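Local coordinates for protein putative alpha-L-fucosidase (Bacteroides thetaiotaomicron, PDB 4H41) that is a putative alpha-L-fucosidase with a TIM-barrel fold, probably hydrolysing fucose-containing glycans of host origin, at residues M73-R79 and F116-D122; R79-P85 and C94-D100. One frame throughout, in Å; residues are numbered along the deposited sequence.

Overall arrangement
The two contacts are nested along the chain: interaction 2 lies within the loop that interaction 1 closes, and Arg79 belongs to both. Interaction 1 is the buried one, continuing from two neighbouring strands of the TIM barrel into the loops that follow them, and it relies on backbone hydrogen bonds reinforced by serine and tyrosine hydroxyls. Interaction 2 lies farther out and is only partly buried. There one direct hydrogen bond and a water bridge accompany mostly aromatic, proline and selenomethionine packing, and a second subunit approaches. The short antiparallel strands 77-78 and 81-82 join the two, and Thr83 OG1 reaches Ser76 O, 2.9 Å away, in a probable hydrogen bond.

Interaction 1: M73-R79 and F116-D122; sequences MIRSGYR and FYFGLYD
Gly119 O receives two donors from Ser76, the backbone N and the hydroxyl OG. This double grip lies where neighbouring strands 70-73 and 115-119 of the TIM barrel pass into their C-terminal loops, the end at which enzymes of this fold carry their active sites. Ser76 OG lies 3.0 Å from Gly119 O, in the carbonyl plane, whereas Ser76 N approaches from above it. Back in the barrel wall, Met73 N donates to Tyr117 O, and the selenomethionine side chain of Met73 sets CB against Phe116 and CE beside Phe118. Farther out, Asp122 N donates to Gly77 O and Arg79 N to Asp122 O. Tyr121, its CG trans to the backbone N (chi1 174°), turns the edge of its ring to Gly77, with Tyr121 CD1 3.5 Å from Gly77 CA. The phenol then donates from OH to Arg79 O at 2.6 Å, with that oxygen at the ring edge. A phenylalanine in place of Tyr121 would probably deprive Arg79 O of this donor and let the turn after Tyr78 shift. Trp127 and His44 hold Asp122 OD2, and Ile42 O takes Arg75 NH1. Between the two charged groups, Arg75 NE lies 3.9 Å from Asp122 OD2, a long salt bridge spanned by a water 2.9 Å from NE and 2.8 Å from OD2.

Interaction 2: R79-P85 and C94-D100; sequences RKFMTYP and CYMPSVD
Lys80 and Tyr95 begin a short run in which the two backbones advance in the same direction, tied directly where Tyr95 N donates to Lys80 O over 2.8 Å, almost straight at 172°. One step on, a water takes the place of a second direct bond, accepting from Met82 N at 2.9 Å and donating to Tyr95 O at 2.8 Å. The Tyr95 side chain leaves with CG opposite the carbonyl carbon and beside the backbone N (chi1 -50°), which brings the start of the ring near Lys80 O. From there the ring serves two neighbours in different ways. Lys80 CB sits over its face, 3.7 Å from the ring centroid in a CH-pi contact, and the lysine chain runs on past the phenol oxygen to a salt bridge with Asp250 of the second subunit. The ring's edge, meanwhile, meets Phe81 in a T-shaped stack: Tyr95 CD2 lies over the centre of the Phe81 face, and the planes stand 77° apart. All this belongs to an elaborated beta-alpha loop of the barrel. Strands 77-78 and 81-82 form a beta-hairpin, helix 87-91 follows, and residues 94-100 run alongside the hairpin's second strand, in the same sense, before helix 101-111 begins. Met82, a selenomethionine, packs on Leu89 and Leu90 of helix 87-91, with CG 3.7 Å from Pro97 CD where the two side chains cross almost at right angles. Toward helix 101-111, Pro85 CB rests 3.9 Å from Met96 SE. Asp100, the N-cap residue of helix 101-111, directs OD1 to Asp103 N and OD2 to the Tyr150 hydroxyl, while Pro85 CD packs 3.6 Å from Asp100 OD2.

Interaction 1: M73-R79 and F116-D122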
loop_
_atom_site.group_PDB
_atom_site.type_symbol
_atom_site.label_atom_id
_atom_site.label_comp_id
_atom_site.label_asym_id
_atom_site.label_seq_id
_atom_site.Cartn_x
_atom_site.Cartn_y
_atom_site.Cartn_z
HETATM N N MSE B 73 12.146 -7.340 20.654
HETATM C CA MSE B 73 11.636 -5.972 20.463
HETATM C C MSE B 73 12.713 -5.225 19.748
HETATM O O MSE B 73 13.809 -5.115 20.267
HETATM C CB MSE B 73 11.279 -5.334 21.800
HETATM C CG MSE B 73 10.401 -4.099 21.609
HETATM SE SE MSE B 73 10.128 -3.209 23.312
HETATM C CE MSE B 73 11.895 -2.768 23.604
ATOM N N ILE B 74 12.468 -4.828 18.523
ATOM C CA ILE B 74 13.557 -4.421 17.621
ATOM C C ILE B 74 14.371 -3.204 18.073
ATOM O O ILE B 74 15.588 -3.242 17.934
ATOM C CB ILE B 74 13.034 -4.287 16.157
ATOM C CG1 ILE B 74 14.193 -4.335 15.155
ATOM C CG2 ILE B 74 12.172 -3.064 15.974
ATOM C CD1 ILE B 74 13.761 -4.582 13.689
ATOM N N ARG B 75 13.758 -2.166 18.652
ATOM C CA ARG B 75 14.514 -1.023 19.168
ATOM C C ARG B 75 13.704 -0.316 20.223
ATOM O O ARG B 75 12.563 0.130 19.993
ATOM C CB ARG B 75 15.003 -0.071 18.074
ATOM C CG ARG B 75 13.932 0.552 17.209
ATOM C CD ARG B 75 14.526 1.189 15.970
ATOM N NE ARG B 75 15.136 0.224 15.051
ATOM C CZ ARG B 75 14.512 -0.461 14.092
ATOM N NH1 ARG B 75 13.201 -0.320 13.901
ATOM N NH2 ARG B 75 15.187 -1.312 13.330
ATOM N N SER B 76 14.269 -0.267 21.440
ATOM C CA SER B 76 13.595 0.270 22.598
ATOM C C SER B 76 13.228 1.751 22.464
ATOM O O SER B 76 12.341 2.235 23.169
ATOM C CB SER B 76 14.422 0.033 23.855
ATOM O OG SER B 76 15.733 0.554 23.746
ATOM N N GLY B 77 13.869 2.424 21.537
ATOM C CA GLY B 77 13.451 3.725 21.080
ATOM C C GLY B 77 14.049 4.047 19.734
ATOM O O GLY B 77 14.997 3.394 19.272
ATOM N N TYR B 78 13.465 5.012 19.085
ATOM C CA TYR B 78 13.953 5.505 17.810
ATOM C C TYR B 78 13.802 7.020 17.819
ATOM O O TYR B 78 12.672 7.523 17.830
ATOM C CB TYR B 78 13.230 4.850 16.646
ATOM C CG TYR B 78 13.681 5.412 15.320
ATOM C CD1 TYR B 78 15.036 5.478 14.987
ATOM C CD2 TYR B 78 12.768 5.956 14.430
ATOM C CE1 TYR B 78 15.460 6.046 13.792
ATOM C CE2 TYR B 78 13.180 6.521 13.224
ATOM C CZ TYR B 78 14.527 6.571 12.915
ATOM O OH TYR B 78 14.977 7.180 11.779
ATOM N N ARG B 79 14.933 7.734 17.869
ATOM C CA ARG B 79 14.940 9.198 17.962
ATOM C C ARG B 79 14.081 9.607 19.188
ATOM O O ARG B 79 14.402 9.147 20.286
ATOM C CB ARG B 79 14.497 9.850 16.652
ATOM C CG ARG B 79 15.438 9.542 15.484
ATOM C CD ARG B 79 15.029 10.254 14.215
ATOM N NE ARG B 79 15.777 9.801 13.048
ATOM C CZ ARG B 79 16.936 10.291 12.605
ATOM N NH1 ARG B 79 17.537 11.282 13.244
ATOM N NH2 ARG B 79 17.511 9.775 11.525
ATOM N N PHE B 116 12.306 -13.250 25.748
ATOM C CA PHE B 116 12.223 -11.899 25.241
ATOM C C PHE B 116 13.641 -11.336 25.103
ATOM O O PHE B 116 14.417 -11.414 26.061
ATOM C CB PHE B 116 11.373 -11.014 26.179
ATOM C CG PHE B 116 11.385 -9.545 25.836
ATOM C CD1 PHE B 116 12.293 -8.684 26.434
ATOM C CD2 PHE B 116 10.466 -9.014 24.950
ATOM C CE1 PHE B 116 12.249 -7.315 26.183
ATOM C CE2 PHE B 116 10.467 -7.649 24.653
ATOM C CZ PHE B 116 11.321 -6.806 25.313
ATOM N N TYR B 117 13.952 -10.761 23.936
ATOM C CA TYR B 117 15.207 -10.055 23.670
ATOM C C TYR B 117 14.906 -8.551 23.591
ATOM O O TYR B 117 14.023 -8.142 22.854
ATOM C CB TYR B 117 15.875 -10.498 22.374
ATOM C CG TYR B 117 16.653 -11.778 22.470
ATOM C CD1 TYR B 117 16.021 -12.979 22.783
ATOM C CD2 TYR B 117 18.005 -11.819 22.147
ATOM C CE1 TYR B 117 16.733 -14.181 22.821
ATOM C CE2 TYR B 117 18.722 -13.013 22.180
ATOM C CZ TYR B 117 18.072 -14.194 22.481
ATOM O OH TYR B 117 18.758 -15.372 22.495
ATOM N N PHE B 118 15.707 -7.750 24.280
ATOM C CA PHE B 118 15.578 -6.302 24.345
ATOM C C PHE B 118 16.435 -5.634 23.280
ATOM O O PHE B 118 17.641 -5.759 23.305
ATOM C CB PHE B 118 16.016 -5.829 25.752
ATOM C CG PHE B 118 15.848 -4.343 25.938
ATOM C CD1 PHE B 118 14.636 -3.816 26.347
ATOM C CD2 PHE B 118 16.889 -3.468 25.649
ATOM C CE1 PHE B 118 14.483 -2.444 26.520
ATOM C CE2 PHE B 118 16.745 -2.088 25.854
ATOM C CZ PHE B 118 15.549 -1.593 26.296
ATOM N N GLY B 119 15.807 -4.920 22.361
ATOM C CA GLY B 119 16.526 -4.176 21.334
ATOM C C GLY B 119 17.073 -2.867 21.869
ATOM O O GLY B 119 16.345 -2.088 22.503
ATOM N N LEU B 120 18.324 -2.563 21.544
ATOM C CA LEU B 120 18.935 -1.331 22.017
ATOM C C LEU B 120 18.329 -0.107 21.351
ATOM O O LEU B 120 17.677 -0.176 20.307
ATOM C CB LEU B 120 20.469 -1.376 21.812
ATOM C CG LEU B 120 21.212 -2.465 22.593
ATOM C CD1 LEU B 120 22.704 -2.281 22.484
ATOM C CD2 LEU B 120 20.777 -2.478 24.085
ATOM N N TYR B 121 18.558 1.034 21.993
ATOM C CA TYR B 121 18.033 2.308 21.554
ATOM C C TYR B 121 18.745 2.773 20.271
ATOM O O TYR B 121 19.963 2.641 20.154
ATOM C CB TYR B 121 18.198 3.343 22.685
ATOM C CG TYR B 121 17.810 4.751 22.304
ATOM C CD1 TYR B 121 16.487 5.083 22.038
ATOM C CD2 TYR B 121 18.771 5.739 22.156
ATOM C CE1 TYR B 121 16.128 6.379 21.654
ATOM C CE2 TYR B 121 18.431 7.028 21.765
ATOM C CZ TYR B 121 17.111 7.342 21.494
ATOM O OH TYR B 121 16.851 8.614 21.064
ATOM N N ASP B 122 17.986 3.366 19.365
ATOM C CA ASP B 122 18.477 3.928 18.106
ATOM C C ASP B 122 18.244 5.439 18.138
ATOM O O ASP B 122 17.107 5.906 18.002
ATOM C CB ASP B 122 17.755 3.255 16.930
ATOM C CG ASP B 122 18.229 3.683 15.543
ATOM O OD1 ASP B 122 18.997 4.673 15.447
ATOM O OD2 ASP B 122 17.765 3.095 14.558
HETATM O O HOH W 1 17.953 0.254 14.584
#

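Interaction 2: R79-P85 and C94-D100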
loop_
_atom_site.group_PDB
_atom_site.type_symbol
_atom_site.label_atom_id
_atom_site.label_comp_id
_atom_site.label_asym_id
_atom_site.label_seq_id
_atom_site.Cartn_x
_atom_site.Cartn_y
_atom_site.Cartn_z
ATOM N N ARG B 79 14.933 7.734 17.869
ATOM C CA ARG B 79 14.940 9.198 17.962
ATOM C C ARG B 79 14.081 9.607 19.188
ATOM O O ARG B 79 14.402 9.147 20.286
ATOM C CB ARG B 79 14.497 9.850 16.652
ATOM C CG ARG B 79 15.438 9.542 15.484
ATOM C CD ARG B 79 15.029 10.254 14.215
ATOM N NE ARG B 79 15.777 9.801 13.048
ATOM C CZ ARG B 79 16.936 10.291 12.605
ATOM N NH1 ARG B 79 17.537 11.282 13.244
ATOM N NH2 ARG B 79 17.511 9.775 11.525
ATOM N N LYS B 80 12.981 10.385 19.048
ATOM C CA LYS B 80 12.218 10.817 20.245
ATOM C C LYS B 80 11.104 9.850 20.672
ATOM O O LYS B 80 10.472 10.079 21.693
ATOM C CB LYS B 80 11.663 12.212 20.052
ATOM C CG LYS B 80 12.797 13.235 20.013
ATOM C CD LYS B 80 12.302 14.681 20.077
ATOM C CE LYS B 80 13.438 15.615 20.390
ATOM N NZ LYS B 80 12.986 17.025 20.520
ATOM N N PHE B 81 10.924 8.753 19.967
ATOM C CA PHE B 81 9.908 7.755 20.328
ATOM C C PHE B 81 10.542 6.661 21.181
ATOM O O PHE B 81 11.688 6.275 20.946
ATOM C CB PHE B 81 9.241 7.174 19.085
ATOM C CG PHE B 81 8.298 8.147 18.436
ATOM C CD1 PHE B 81 6.995 8.276 18.886
ATOM C CD2 PHE B 81 8.744 9.018 17.458
ATOM C CE1 PHE B 81 6.148 9.243 18.356
ATOM C CE2 PHE B 81 7.870 9.936 16.867
ATOM C CZ PHE B 81 6.606 10.108 17.382
HETATM N N MSE B 82 9.799 6.176 22.189
HETATM C CA MSE B 82 10.274 5.130 23.078
HETATM C C MSE B 82 9.163 4.125 23.367
HETATM O O MSE B 82 7.979 4.403 23.198
HETATM C CB MSE B 82 10.840 5.708 24.376
HETATM C CG MSE B 82 9.797 6.388 25.232
HETATM SE SE MSE B 82 10.534 7.263 26.814
HETATM C CE MSE B 82 11.106 8.862 26.035
ATOM N N THR B 83 9.583 2.953 23.833
ATOM C CA THR B 83 8.699 1.824 24.121
ATOM C C THR B 83 8.399 1.645 25.593
ATOM O O THR B 83 7.613 0.766 25.942
ATOM C CB THR B 83 9.345 0.530 23.598
ATOM O OG1 THR B 83 10.559 0.274 24.293
ATOM C CG2 THR B 83 9.562 0.551 22.111
ATOM N N TYR B 84 9.064 2.392 26.464
ATOM C CA TYR B 84 8.865 2.281 27.912
ATOM C C TYR B 84 9.162 3.660 28.551
ATOM O O TYR B 84 9.817 4.480 27.899
ATOM C CB TYR B 84 9.770 1.177 28.483
ATOM C CG TYR B 84 11.237 1.541 28.519
ATOM C CD1 TYR B 84 12.018 1.476 27.373
ATOM C CD2 TYR B 84 11.842 1.962 29.698
ATOM C CE1 TYR B 84 13.357 1.854 27.388
ATOM C CE2 TYR B 84 13.192 2.309 29.734
ATOM C CZ TYR B 84 13.961 2.188 28.586
ATOM O OH TYR B 84 15.255 2.638 28.566
ATOM N N PRO B 85 8.749 3.900 29.811
ATOM C CA PRO B 85 8.935 5.232 30.416
ATOM C C PRO B 85 10.349 5.408 30.945
ATOM O O PRO B 85 10.590 5.322 32.142
ATOM C CB PRO B 85 7.875 5.270 31.522
ATOM C CG PRO B 85 7.715 3.857 31.925
ATOM C CD PRO B 85 7.934 3.031 30.680
ATOM N N CYS B 94 12.563 13.200 25.005
ATOM C CA CYS B 94 11.829 12.217 24.201
ATOM C C CYS B 94 10.377 12.106 24.705
ATOM O O CYS B 94 10.038 12.588 25.777
ATOM C CB CYS B 94 12.556 10.885 24.199
ATOM S SG CYS B 94 14.234 10.983 23.498
ATOM N N TYR B 95 9.508 11.529 23.881
ATOM C CA TYR B 95 8.063 11.518 24.133
ATOM C C TYR B 95 7.594 10.391 25.018
ATOM O O TYR B 95 7.867 9.224 24.739
ATOM C CB TYR B 95 7.320 11.402 22.797
ATOM C CG TYR B 95 7.758 12.376 21.717
ATOM C CD1 TYR B 95 8.078 13.702 22.023
ATOM C CD2 TYR B 95 7.866 11.975 20.398
ATOM C CE1 TYR B 95 8.497 14.585 21.037
ATOM C CE2 TYR B 95 8.297 12.850 19.409
ATOM C CZ TYR B 95 8.639 14.148 19.741
ATOM O OH TYR B 95 9.028 15.052 18.773
HETATM N N MSE B 96 6.827 10.718 26.059
HETATM C CA MSE B 96 6.234 9.688 26.905
HETATM C C MSE B 96 5.253 8.860 26.056
HETATM O O MSE B 96 4.336 9.445 25.470
HETATM C CB MSE B 96 5.488 10.353 28.086
HETATM C CG MSE B 96 4.823 9.380 29.038
HETATM SE SE MSE B 96 6.111 8.469 30.136
HETATM C CE MSE B 96 4.905 7.906 31.598
ATOM N N PRO B 97 5.405 7.525 25.984
ATOM C CA PRO B 97 4.415 6.707 25.248
ATOM C C PRO B 97 3.189 6.459 26.112
ATOM O O PRO B 97 3.263 6.586 27.329
ATOM C CB PRO B 97 5.180 5.400 25.007
ATOM C CG PRO B 97 6.056 5.285 26.195
ATOM C CD PRO B 97 6.419 6.674 26.628
ATOM N N SER B 98 2.074 6.036 25.514
ATOM C CA SER B 98 0.882 5.816 26.323
ATOM C C SER B 98 0.881 4.451 26.969
ATOM O O SER B 98 0.110 4.247 27.893
ATOM C CB SER B 98 -0.386 5.986 25.506
ATOM O OG SER B 98 -0.444 5.075 24.435
ATOM N N VAL B 99 1.716 3.515 26.502
ATOM C CA VAL B 99 1.772 2.161 27.065
ATOM C C VAL B 99 3.221 1.769 27.280
ATOM O O VAL B 99 4.059 1.992 26.404
ATOM C CB VAL B 99 1.070 1.144 26.112
ATOM C CG1 VAL B 99 1.205 -0.294 26.625
ATOM C CG2 VAL B 99 -0.405 1.495 25.895
ATOM N N ASP B 100 3.500 1.081 28.400
ATOM C CA ASP B 100 4.813 0.498 28.639
ATOM C C ASP B 100 4.857 -0.843 27.874
ATOM O O ASP B 100 4.380 -1.863 28.366
ATOM C CB ASP B 100 5.102 0.310 30.143
ATOM C CG ASP B 100 6.482 -0.252 30.435
ATOM O OD1 ASP B 100 7.153 -0.737 29.481
ATOM O OD2 ASP B 100 6.892 -0.250 31.624
HETATM O O HOH W 2 7.310 7.605 22.576
#